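Local coordinates for protein CdiI (Burkholderia pseudomallei 1026a, PDB 4G6V) that binds the CdiA-CT toxin, a tRNase of contact-dependent growth inhibition, as its immunity protein and so probably protects the cell from it, at residues Arg41-Phe45 with Ser46-Ile50; Asp19-Lys22 with Ile23-Asn26; Ser10-Arg13 with Gly14-Glu17. All blocks are in the same frame, centred on the assembly; numbering follows the deposited sequence.

Contact 1 of 3, residues Arg41-Phe45 with Ser46-Ile50; sequences RDADF and SLKEI
D44 reaches forward to the start of the helix that follows and takes the backbone N-H of L47 on OD1 of its carboxylate. L47 N lies 3.0 Å from OD1 of D44 in a nearly straight bond, 172° at the hydrogen; the donor comes from the syn side of OD1, somewhat out of the carboxylate plane. The first torsion explains the reach: chi1 of 66° sets CG between the backbone N and the carbonyl carbon of D44, turning the carboxylate toward the N-H groups at the helix start. The carbonyl of the same residue is satisfied further on, since D44 O accepts from K48 N at 3.1 Å. The next i to i+4 bond, E49 N to F45 O at 3.0 Å, is more bent. CB of A43 lies 3.9 Å from CG of K48 and close to CB of L47, while the extended K48 chain carries CE past A43 O. A43 itself bonds through its backbone to E59, and the K48 ammonium has a long, weak ion pair with the same residue. The F45 ring and E49 carboxylate, their planes 51° apart, approach at 3.8 Å between CE2 of F45 and OE1 of E49. R41, S46, L47 and I50 pack against the toxin chain, S46 on its T116 and L47 on its N120. A strand end followed by an aspartate N-cap of helix 45-53 is the motif here.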
# COMPACT_ATOMS: atom_id res chain seq x y z
N ARG B 41 11.33 -1.55 -10.80
CA ARG B 41 12.65 -1.90 -10.31
C ARG B 41 12.95 -3.38 -10.50
O ARG B 41 12.08 -4.17 -10.79
CB ARG B 41 12.84 -1.51 -8.85
CG ARG B 41 12.10 -2.35 -7.84
CD ARG B 41 12.37 -1.79 -6.48
NE ARG B 41 12.34 -0.32 -6.57
CZ ARG B 41 12.95 0.52 -5.74
NH1 ARG B 41 13.67 0.07 -4.72
NH2 ARG B 41 12.84 1.82 -5.94
N ASP B 42 14.22 -3.74 -10.38
CA ASP B 42 14.62 -5.13 -10.36
C ASP B 42 14.16 -5.65 -9.01
O ASP B 42 14.30 -4.98 -8.00
CB ASP B 42 16.15 -5.30 -10.48
CG ASP B 42 16.72 -4.65 -11.73
OD1 ASP B 42 16.17 -4.88 -12.83
OD2 ASP B 42 17.73 -3.90 -11.62
N ALA B 43 13.60 -6.85 -9.01
CA ALA B 43 13.19 -7.48 -7.77
C ALA B 43 14.41 -7.92 -6.99
O ALA B 43 15.27 -8.58 -7.53
CB ALA B 43 12.30 -8.67 -8.07
N ASP B 44 14.49 -7.54 -5.72
CA ASP B 44 15.52 -8.08 -4.84
C ASP B 44 15.09 -9.44 -4.28
O ASP B 44 14.05 -10.00 -4.67
CB ASP B 44 15.76 -7.13 -3.68
CG ASP B 44 14.55 -7.01 -2.78
OD1 ASP B 44 13.51 -7.61 -3.13
OD2 ASP B 44 14.64 -6.35 -1.71
N PHE B 45 15.87 -9.97 -3.34
CA PHE B 45 15.64 -11.31 -2.82
C PHE B 45 14.29 -11.45 -2.11
O PHE B 45 13.65 -12.48 -2.19
CB PHE B 45 16.77 -11.77 -1.88
CG PHE B 45 16.48 -13.05 -1.17
CD1 PHE B 45 16.83 -14.27 -1.73
CD2 PHE B 45 15.80 -13.05 0.04
CE1 PHE B 45 16.52 -15.47 -1.08
CE2 PHE B 45 15.49 -14.23 0.69
CZ PHE B 45 15.85 -15.44 0.13
N SER B 46 13.89 -10.40 -1.39
CA SER B 46 12.67 -10.42 -0.59
C SER B 46 11.45 -10.48 -1.48
O SER B 46 10.58 -11.31 -1.25
CB SER B 46 12.57 -9.19 0.32
OG SER B 46 13.27 -9.40 1.54
N LEU B 47 11.38 -9.62 -2.50
CA LEU B 47 10.26 -9.66 -3.44
C LEU B 47 10.19 -10.98 -4.22
O LEU B 47 9.11 -11.51 -4.46
CB LEU B 47 10.31 -8.47 -4.40
CG LEU B 47 10.23 -7.09 -3.75
CD1 LEU B 47 10.74 -6.02 -4.72
CD2 LEU B 47 8.81 -6.78 -3.29
N LYS B 48 11.36 -11.51 -4.60
CA LYS B 48 11.44 -12.78 -5.30
C LYS B 48 10.90 -13.93 -4.45
O LYS B 48 10.32 -14.88 -4.98
CB LYS B 48 12.88 -13.10 -5.72
CG LYS B 48 13.40 -12.27 -6.88
CD LYS B 48 14.78 -12.74 -7.31
CE LYS B 48 15.35 -11.87 -8.41
NZ LYS B 48 16.56 -12.51 -9.00
N GLU B 49 11.13 -13.83 -3.15
CA GLU B 49 10.68 -14.85 -2.22
C GLU B 49 9.14 -14.89 -2.17
O GLU B 49 8.53 -15.96 -2.30
CB GLU B 49 11.27 -14.59 -0.84
CG GLU B 49 11.08 -15.73 0.14
CD GLU B 49 11.64 -15.40 1.51
OE1 GLU B 49 11.89 -14.19 1.77
OE2 GLU B 49 11.85 -16.34 2.31
N ILE B 50 8.54 -13.72 -1.99
CA ILE B 50 7.08 -13.58 -1.94
C ILE B 50 6.42 -13.97 -3.26
O ILE B 50 5.44 -14.70 -3.26
CB ILE B 50 6.65 -12.14 -1.54
CG1 ILE B 50 7.13 -11.78 -0.13
CG2 ILE B 50 5.14 -11.99 -1.61
CD1 ILE B 50 6.74 -10.38 0.30

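Contact 2 of 3, residues Asp19-Lys22 with Ile23-Asn26; sequences DLNK and IRSN
With chi1 of -68° and an extended chain from CG to NE, R24 lays its aliphatic part along the carbonyl of L20, one turn back, and I23, with CG2 anti to its backbone N, sends the CG1 branch back along the helix toward the side chain of L20. The setting is the last two turns of the amphipathic helix 13-26, which lies against strand 35-42. CG of R24 packs on O of L20, the same oxygen that accepts R24 N in an almost linear backbone bond of 175°. The guanidinium is turned so that OD1 of N21 stands at its edge, near its plane, though 4.5 Å from NE of R24; its N-H groups are bonded elsewhere, NH2 to the carbonyl oxygen of I37 on the strand. On the buried side CD2 of L20 and CD1 of I23 meet at 4.3 Å, and both side chains lean on F86, with L20 also touching I37 and V40. In the backbone, I23 N donates to D19 O in the plane of that carbonyl, the two atoms 3.2 Å apart. Towards the C-terminal end the bonding becomes less regular. N26 N makes a weak bond to K22 O, 119° at the hydrogen, and another bond to I23 O. S25 N donates weakly to two acceptors, lying 3.1 Å from both N21 O and K22 O.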
# COMPACT_ATOMS: atom_id res chain seq x y z
N ASP B 19 6.67 -1.89 -21.79
CA ASP B 19 5.25 -2.30 -21.71
C ASP B 19 4.36 -1.32 -20.91
O ASP B 19 3.24 -1.01 -21.34
CB ASP B 19 5.13 -3.72 -21.14
CG ASP B 19 5.33 -4.79 -22.18
OD1 ASP B 19 4.91 -4.57 -23.34
OD2 ASP B 19 5.90 -5.85 -21.83
N LEU B 20 4.83 -0.84 -19.75
CA LEU B 20 4.06 0.15 -18.99
C LEU B 20 3.82 1.47 -19.72
O LEU B 20 2.85 2.17 -19.42
CB LEU B 20 4.67 0.41 -17.61
CG LEU B 20 4.22 -0.63 -16.60
CD1 LEU B 20 5.10 -0.64 -15.38
CD2 LEU B 20 2.75 -0.42 -16.22
N ASN B 21 4.68 1.83 -20.66
CA ASN B 21 4.46 3.05 -21.40
C ASN B 21 3.21 2.93 -22.25
O ASN B 21 2.41 3.85 -22.36
CB ASN B 21 5.66 3.38 -22.28
CG ASN B 21 6.88 3.84 -21.49
OD1 ASN B 21 6.79 4.28 -20.34
ND2 ASN B 21 8.05 3.75 -22.13
N LYS B 22 3.04 1.77 -22.85
CA LYS B 22 1.89 1.54 -23.69
C LYS B 22 0.62 1.54 -22.85
O LYS B 22 -0.40 2.10 -23.26
CB LYS B 22 2.06 0.23 -24.44
CG LYS B 22 3.29 0.23 -25.34
CD LYS B 22 3.42 -1.08 -26.11
CE LYS B 22 4.73 -1.09 -26.89
NZ LYS B 22 4.80 -2.37 -27.65
N ILE B 23 0.68 0.93 -21.68
CA ILE B 23 -0.44 0.95 -20.76
C ILE B 23 -0.83 2.38 -20.42
O ILE B 23 -1.96 2.78 -20.63
CB ILE B 23 -0.17 0.09 -19.52
CG1 ILE B 23 -0.55 -1.36 -19.81
CG2 ILE B 23 -1.01 0.52 -18.38
CD1 ILE B 23 0.36 -2.38 -19.14
N ARG B 24 0.12 3.16 -19.92
CA ARG B 24 -0.12 4.58 -19.64
C ARG B 24 -0.74 5.34 -20.81
O ARG B 24 -1.44 6.32 -20.62
CB ARG B 24 1.18 5.28 -19.27
CG ARG B 24 1.82 4.88 -17.96
CD ARG B 24 3.09 5.72 -17.75
NE ARG B 24 4.06 5.08 -16.87
CZ ARG B 24 4.02 5.17 -15.54
NH1 ARG B 24 3.06 5.88 -14.95
NH2 ARG B 24 4.94 4.54 -14.80
N SER B 25 -0.45 4.90 -22.02
CA SER B 25 -0.87 5.61 -23.21
C SER B 25 -2.24 5.10 -23.65
O SER B 25 -2.98 5.77 -24.37
CB SER B 25 0.19 5.42 -24.31
OG SER B 25 -0.18 6.06 -25.52
N ASN B 26 -2.57 3.90 -23.19
CA ASN B 26 -3.78 3.21 -23.60
C ASN B 26 -4.90 3.42 -22.58
O ASN B 26 -6.08 3.19 -22.87
CB ASN B 26 -3.46 1.72 -23.74
CG ASN B 26 -4.40 1.00 -24.69
OD1 ASN B 26 -5.45 1.52 -25.05
ND2 ASN B 26 -4.01 -0.21 -25.09

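Contact 3 of 3, residues Ser10-Arg13 with Gly14-Glu17; sequences SIDR and GAAE
I11 lays the end of its side chain on A16, CD1 of I11 meeting CA of A16 at 3.5 Å and its CB at 4.0 Å. The same methyl touches CB of A15, so one branch spans A15 and A16 of the first turn. Setting CG1 between backbone N and carbonyl carbon, chi1 of 60°, turns this branch toward the helix, and I11 also touches F86. R13 approaches differently: its chain bends at chi3, 55°, and curls the guanidinium back so that one of its faces covers the backbone N of G14, CZ of R13 standing 3.6 Å from that N. R13 further rests on V40 and D42 of strand 35-42. R13-E17 form the first turn of helix 13-26, reached from strand 4-9 by a short loop, with D12 at the N-cap position. The cap residue contributes its carbonyl, D12 O accepting A16 N at 3.0 Å, while OD2 of D12 lies close to CB of A15. The next helical bond runs from E17 N to R13 O, 2.9 Å long. E17 bends at chi2 and spends OE1 on the backbone N of V40, tying the helix to the edge strand; R13 NH1 stays 5.2 Å from OE1 of E17.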
# COMPACT_ATOMS: atom_id res chain seq x y z
N SER B 10 7.68 -11.48 -14.49
CA SER B 10 8.69 -12.46 -14.83
C SER B 10 9.71 -11.82 -15.78
O SER B 10 10.86 -12.26 -15.83
CB SER B 10 8.04 -13.68 -15.45
OG SER B 10 7.57 -13.38 -16.75
N ILE B 11 9.31 -10.77 -16.51
CA ILE B 11 10.21 -10.08 -17.45
C ILE B 11 11.16 -9.10 -16.76
O ILE B 11 10.97 -8.73 -15.61
CB ILE B 11 9.42 -9.36 -18.58
CG1 ILE B 11 8.48 -8.31 -18.02
CG2 ILE B 11 8.60 -10.35 -19.36
CD1 ILE B 11 7.81 -7.47 -19.07
N ASP B 12 12.20 -8.67 -17.48
CA ASP B 12 13.19 -7.75 -16.90
C ASP B 12 12.69 -6.30 -16.83
O ASP B 12 11.65 -5.95 -17.40
CB ASP B 12 14.53 -7.85 -17.62
CG ASP B 12 14.48 -7.27 -19.03
OD1 ASP B 12 15.53 -6.81 -19.55
OD2 ASP B 12 13.38 -7.27 -19.62
N ARG B 13 13.43 -5.49 -16.09
CA ARG B 13 12.99 -4.14 -15.76
C ARG B 13 12.71 -3.28 -17.00
O ARG B 13 11.61 -2.74 -17.17
CB ARG B 13 14.01 -3.48 -14.84
CG ARG B 13 13.63 -2.10 -14.43
CD ARG B 13 14.85 -1.33 -14.02
NE ARG B 13 15.83 -1.35 -15.11
CZ ARG B 13 15.67 -0.69 -16.26
NH1 ARG B 13 14.56 0.02 -16.48
NH2 ARG B 13 16.62 -0.75 -17.21
N GLY B 14 13.70 -3.20 -17.89
CA GLY B 14 13.58 -2.42 -19.12
C GLY B 14 12.35 -2.76 -19.96
O GLY B 14 11.59 -1.86 -20.36
N ALA B 15 12.16 -4.04 -20.24
CA ALA B 15 11.02 -4.49 -21.03
C ALA B 15 9.72 -4.15 -20.32
O ALA B 15 8.77 -3.64 -20.93
CB ALA B 15 11.11 -6.00 -21.32
N ALA B 16 9.69 -4.44 -19.02
CA ALA B 16 8.53 -4.14 -18.18
C ALA B 16 8.11 -2.69 -18.37
O ALA B 16 6.92 -2.38 -18.55
CB ALA B 16 8.86 -4.41 -16.71
N GLU B 17 9.09 -1.81 -18.34
CA GLU B 17 8.84 -0.38 -18.44
C GLU B 17 8.31 -0.02 -19.83
O GLU B 17 7.29 0.64 -19.97
CB GLU B 17 10.11 0.40 -18.10
CG GLU B 17 9.86 1.82 -17.68
CD GLU B 17 9.15 1.94 -16.33
OE1 GLU B 17 9.81 1.72 -15.28
OE2 GLU B 17 7.95 2.27 -16.33

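How the contacts relate
From the N terminus, contact 3 comes first, where the loop after strand 4-9 turns into helix 13-26. Contact 2 follows on the closing turns of that same helix, and contact 1 opens later, where strand 35-42 gives way to helix 45-53. The three lie in series along the chain, none nested or crossing, each local: two helix starts and one helix end. Contacts 3 and 2 meet where OD2 of D19 lies 3.7 Å from CD1 of I11, and where R24 packs on E17; their centres stand about 13 Å apart. Contact 3 also touches contact 1, through R13 against R41 and D42, linking the helix start to the edge strand's end. Contacts 1 and 2, centres about 23 Å apart, do not touch.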